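Local coordinates for protein oxidoreductase (Methanosarcina mazei, PDB 3KA7) that binds flavin-adenine dinucleotide in a Rossmann-type fold and probably acts as an oxidoreductase of the flavin-containing amine oxidoreductase family, at residues A[36-41]-A[397-402]. Numbering follows the deposited sequence.
With FAD (flavin-adenine dinucleotide), chain B.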
ATOM      1  N   GLY A  36      -9.852  -6.581   8.647  1.00 12.42           N
ATOM      2  CA  GLY A  36      -8.496  -6.183   8.294  1.00 10.98           C
ATOM      3  C   GLY A  36      -8.281  -6.082   6.796  1.00 10.59           C
ATOM      4  O   GLY A  36      -7.347  -5.404   6.350  1.00  9.95           O
ATOM      5  N   GLY A  37      -9.135  -6.743   6.019  1.00  9.53           N
ATOM      6  CA  GLY A  37      -8.997  -6.699   4.565  1.00  9.78           C
ATOM      7  C   GLY A  37      -7.588  -7.111   4.156  1.00  9.10           C
ATOM      8  O   GLY A  37      -7.081  -8.141   4.606  1.00  8.81           O
ATOM      9  N   ARG A  38      -6.958  -6.307   3.305  1.00  9.09           N
ATOM     10  CA  ARG A  38      -5.612  -6.614   2.816  1.00  8.61           C
ATOM     11  C   ARG A  38      -4.502  -6.146   3.763  1.00  9.17           C
ATOM     12  O   ARG A  38      -3.344  -6.039   3.362  1.00  8.99           O
ATOM     13  CB  ARG A  38      -5.420  -6.048   1.404  1.00  8.34           C
ATOM     14  CG  ARG A  38      -6.260  -6.795   0.351  1.00  7.99           C
ATOM     15  CD  ARG A  38      -6.273  -6.066  -1.009  1.00  6.82           C
ATOM     16  NE  ARG A  38      -7.136  -4.892  -0.929  1.00  7.30           N
ATOM     17  CZ  ARG A  38      -6.825  -3.699  -1.409  1.00  8.77           C
ATOM     18  NH1 ARG A  38      -5.657  -3.502  -2.017  1.00  9.47           N
ATOM     19  NH2 ARG A  38      -7.667  -2.692  -1.250  1.00  7.83           N
ATOM     20  N   PHE A  39      -4.856  -5.898   5.020  1.00  9.24           N
ATOM     21  CA  PHE A  39      -3.885  -5.424   6.006  1.00 10.50           C
ATOM     22  C   PHE A  39      -4.026  -6.163   7.335  1.00 10.66           C
ATOM     23  O   PHE A  39      -4.178  -5.537   8.392  1.00 10.85           O
ATOM     24  CB  PHE A  39      -4.064  -3.923   6.250  1.00 10.46           C
ATOM     25  CG  PHE A  39      -2.826  -3.229   6.800  1.00 12.77           C
ATOM     26  CD1 PHE A  39      -1.839  -2.769   5.947  1.00 13.91           C
ATOM     27  CD2 PHE A  39      -2.677  -3.009   8.161  1.00 14.67           C
ATOM     28  CE1 PHE A  39      -0.712  -2.119   6.442  1.00 15.51           C
ATOM     29  CE2 PHE A  39      -1.557  -2.366   8.665  1.00 16.30           C
ATOM     30  CZ  PHE A  39      -0.571  -1.921   7.811  1.00 14.95           C
ATOM     31  N   THR A  40      -3.991  -7.484   7.294  1.00 11.27           N
ATOM     32  CA  THR A  40      -4.009  -8.240   8.543  1.00 11.36           C
ATOM     33  C   THR A  40      -3.169  -9.507   8.395  1.00 11.78           C
ATOM     34  O   THR A  40      -2.550  -9.727   7.358  1.00 10.61           O
ATOM     35  CB  THR A  40      -5.433  -8.560   8.995  1.00 11.76           C
ATOM     36  OG1 THR A  40      -5.413  -9.014  10.362  1.00 12.47           O
ATOM     37  CG2 THR A  40      -6.033  -9.607   8.094  1.00 11.86           C
ATOM     38  N   ASN A  41      -3.124 -10.327   9.437  1.00 11.63           N
ATOM     39  CA  ASN A  41      -2.210 -11.471   9.422  1.00 12.86           C
ATOM     40  C   ASN A  41      -2.896 -12.729   8.915  1.00 13.86           C
ATOM     41  O   ASN A  41      -4.114 -12.863   9.015  1.00 14.76           O
ATOM     42  CB  ASN A  41      -1.636 -11.737  10.820  1.00 12.61           C
ATOM     43  CG  ASN A  41      -0.693 -10.644  11.292  1.00 12.27           C
ATOM     44  OD1 ASN A  41      -0.665  -9.539  10.739  1.00 12.90           O
ATOM     45  ND2 ASN A  41       0.081 -10.946  12.328  1.00 12.40           N
ATOM     46  N   VAL A 397     -13.583   5.465   1.299  1.00  8.61           N
ATOM     47  CA  VAL A 397     -12.230   5.474   1.837  1.00  8.39           C
ATOM     48  C   VAL A 397     -11.508   4.183   1.468  1.00  7.92           C
ATOM     49  O   VAL A 397     -12.131   3.217   1.017  1.00  8.15           O
ATOM     50  CB  VAL A 397     -12.232   5.619   3.360  1.00  8.40           C
ATOM     51  CG1 VAL A 397     -12.923   6.937   3.753  1.00  9.25           C
ATOM     52  CG2 VAL A 397     -12.944   4.429   4.013  1.00  9.40           C
ATOM     53  N   GLY A 398     -10.195   4.165   1.668  1.00  7.36           N
ATOM     54  CA  GLY A 398      -9.411   2.985   1.297  1.00  8.08           C
ATOM     55  C   GLY A 398      -8.454   3.310   0.170  1.00  7.84           C
ATOM     56  O   GLY A 398      -8.320   4.474  -0.221  1.00  8.79           O
ATOM     57  N   ASP A 399      -7.775   2.292  -0.346  1.00  7.85           N
ATOM     58  CA  ASP A 399      -6.739   2.550  -1.337  1.00  7.88           C
ATOM     59  C   ASP A 399      -7.271   2.784  -2.757  1.00  8.48           C
ATOM     60  O   ASP A 399      -6.494   2.877  -3.709  1.00  8.33           O
ATOM     61  CB  ASP A 399      -5.583   1.531  -1.251  1.00  8.00           C
ATOM     62  CG  ASP A 399      -5.932   0.157  -1.826  1.00  9.04           C
ATOM     63  OD1 ASP A 399      -7.012  -0.018  -2.445  1.00  7.57           O
ATOM     64  OD2 ASP A 399      -5.109  -0.759  -1.642  1.00  8.45           O
ATOM     65  N   GLY A 400      -8.589   2.899  -2.879  1.00  7.79           N
ATOM     66  CA  GLY A 400      -9.215   3.373  -4.119  1.00  8.48           C
ATOM     67  C   GLY A 400      -9.539   4.850  -4.036  1.00  9.06           C
ATOM     68  O   GLY A 400     -10.062   5.444  -4.987  1.00  8.74           O
ATOM     69  N   ALA A 401      -9.226   5.443  -2.885  1.00  9.50           N
ATOM     70  CA  ALA A 401      -9.432   6.878  -2.669  1.00 10.40           C
ATOM     71  C   ALA A 401      -8.368   7.424  -1.724  1.00 10.25           C
ATOM     72  O   ALA A 401      -8.693   7.959  -0.660  1.00 11.49           O
ATOM     73  CB  ALA A 401     -10.812   7.135  -2.105  1.00  9.50           C
ATOM     74  N   LYS A 402      -7.108   7.293  -2.112  1.00 11.06           N
ATOM     75  CA  LYS A 402      -5.980   7.732  -1.266  1.00 11.81           C
ATOM     76  C   LYS A 402      -5.750   9.230  -1.377  1.00 12.92           C
ATOM     77  O   LYS A 402      -5.982   9.825  -2.439  1.00 12.94           O
ATOM     78  CB  LYS A 402      -4.695   7.013  -1.672  1.00 11.74           C
ATOM     79  CG  LYS A 402      -4.791   5.493  -1.592  1.00 11.58           C
ATOM     80  CD  LYS A 402      -3.452   4.809  -1.877  1.00 12.51           C
ATOM     81  CE  LYS A 402      -3.028   4.987  -3.338  1.00 13.38           C
ATOM     82  NZ  LYS A 402      -4.094   4.521  -4.317  1.00 11.66           N
TER
HETATM   83  PA  FAD B 500      -9.443  -3.304   1.979  1.00  9.21           P
HETATM   84  O1A FAD B 500      -9.698  -3.305   0.494  1.00 10.01           O
HETATM   85  O2A FAD B 500      -8.211  -4.039   2.453  1.00  9.81           O
HETATM   86  O5B FAD B 500     -10.725  -3.907   2.733  1.00  7.97           O
HETATM   87  C5B FAD B 500     -12.001  -3.860   2.107  1.00  5.76           C
HETATM   88  C4B FAD B 500     -12.887  -4.745   2.990  1.00  7.06           C
HETATM   89  O4B FAD B 500     -14.231  -4.726   2.553  1.00  8.95           O
HETATM   90  C3B FAD B 500     -12.413  -6.201   2.951  1.00  9.09           C
HETATM   91  O3B FAD B 500     -12.167  -6.675   4.265  1.00  9.76           O
HETATM   92  C2B FAD B 500     -13.578  -6.944   2.294  1.00  9.94           C
HETATM   93  O2B FAD B 500     -13.738  -8.265   2.776  1.00 11.67           O
HETATM   94  C1B FAD B 500     -14.765  -6.046   2.622  1.00  8.38           C
HETATM   95  N9A FAD B 500     -15.882  -6.116   1.671  1.00 11.42           N
HETATM   96  C8A FAD B 500     -15.860  -6.157   0.292  1.00 11.21           C
HETATM   97  N7A FAD B 500     -17.150  -6.149  -0.152  1.00  9.24           N
HETATM   98  C5A FAD B 500     -17.967  -6.102   0.936  1.00 11.05           C
HETATM   99  C6A FAD B 500     -19.346  -6.098   1.079  1.00 11.31           C
HETATM  100  N6A FAD B 500     -20.129  -6.016   0.007  1.00 10.28           N
HETATM  101  N1A FAD B 500     -19.890  -6.047   2.347  1.00 11.04           N
HETATM  102  C2A FAD B 500     -19.086  -6.014   3.468  1.00 12.03           C
HETATM  103  N3A FAD B 500     -17.714  -6.024   3.326  1.00 11.10           N
HETATM  104  C4A FAD B 500     -17.183  -6.074   2.076  1.00 11.07           C
HETATM  105  N1  FAD B 500       0.557  -1.089   2.115  1.00 11.04           N
HETATM  106  C2  FAD B 500       1.503  -0.550   2.969  1.00 13.56           C
HETATM  107  O2  FAD B 500       1.279   0.529   3.534  1.00 12.33           O
HETATM  108  N3  FAD B 500       2.705  -1.216   3.158  1.00 13.03           N
HETATM  109  C4  FAD B 500       2.966  -2.407   2.503  1.00 14.43           C
HETATM  110  O4  FAD B 500       4.030  -3.004   2.667  1.00 16.98           O
HETATM  111  C4X FAD B 500       2.020  -2.946   1.642  1.00 12.76           C
HETATM  112  N5  FAD B 500       2.284  -4.130   0.968  1.00 13.49           N
HETATM  113  C5X FAD B 500       1.323  -4.660   0.124  1.00 12.24           C
HETATM  114  C6  FAD B 500       1.565  -5.858  -0.548  1.00 14.64           C
HETATM  115  C7  FAD B 500       0.595  -6.405  -1.380  1.00 13.95           C
HETATM  116  C7M FAD B 500       0.887  -7.699  -2.097  1.00 15.35           C
HETATM  117  C8  FAD B 500      -0.614  -5.740  -1.538  1.00 12.91           C
HETATM  118  C8M FAD B 500      -1.684  -6.293  -2.434  1.00 15.59           C
HETATM  119  C9  FAD B 500      -0.857  -4.538  -0.877  1.00 11.82           C
HETATM  120  C9A FAD B 500       0.111  -3.998  -0.037  1.00 11.14           C
HETATM  121  N10 FAD B 500      -0.129  -2.800   0.623  1.00 10.60           N
HETATM  122  C10 FAD B 500       0.815  -2.278   1.464  1.00 11.21           C
HETATM  123  C1' FAD B 500      -1.382  -2.022   0.394  1.00  7.30           C
HETATM  124  C2' FAD B 500      -2.352  -2.294   1.549  1.00  8.89           C
HETATM  125  O2' FAD B 500      -2.399  -3.695   1.809  1.00  9.31           O
HETATM  126  C3' FAD B 500      -3.735  -1.771   1.171  1.00  9.53           C
HETATM  127  O3' FAD B 500      -3.607  -0.461   0.630  1.00  9.56           O
HETATM  128  C4' FAD B 500      -4.746  -1.701   2.312  1.00  8.47           C
HETATM  129  O4' FAD B 500      -4.791  -2.900   3.059  1.00  8.97           O
HETATM  130  C5' FAD B 500      -6.113  -1.488   1.672  1.00  8.81           C
HETATM  131  O5' FAD B 500      -7.003  -1.122   2.697  1.00  7.02           O
HETATM  132  P   FAD B 500      -8.453  -0.581   2.342  1.00  9.21           P
HETATM  133  O1P FAD B 500      -8.838   0.473   3.351  1.00  8.46           O
HETATM  134  O2P FAD B 500      -8.565  -0.150   0.894  1.00  8.08           O
HETATM  135  O3P FAD B 500      -9.466  -1.808   2.578  1.00 10.29           O
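Arg38 and Asp399 meet beside the FAD diphosphate, from two beta turns, type II' at Gly36 to Phe39 and type I at Gly398 to Ala401, whose nearest CA atoms, those of Arg38 and Asp399, lie 10.1 Å apart. The direct contact across that gap is made by the two side chains alone, with FAD spanning it beside them. The Arg38 chain bends about CG-CD (chi3 -75°), bringing the guanidinium end-on to the carboxylate: NH2 reaches Asp399 OD1 at 3.0 Å, nearly straight (176°) yet from above the carboxylate plane, whereas NH1 meets the syn lone pair of OD2 at 2.8 Å along a more bent path. The two planes stand 60° apart, so this salt bridge is two-pronged but not coplanar. FAD C5' lies over one guanidinium face, toward its rim. Both residues also hold the cofactor itself: Arg38 donates from N to FAD O2A (2.7 Å) and from NH2 to FAD O1A (2.7 Å), while Asp399 N donates to FAD O2P (2.9 Å) and its OD2 accepts from the ribityl O3' (2.7 Å). Beyond the pair, Pro375 O accepts from Arg38 NH1 and Arg378 N donates to Asp399 OD1. Buried between these partners, the arginine would offset diphosphate and carboxylate charge together, and Asp399, FAD O1A and Pro375 O should limit its rotation; the salt bridge thus ties two distant loops of the FAD-binding fold beside the diphosphate and ribityl chain.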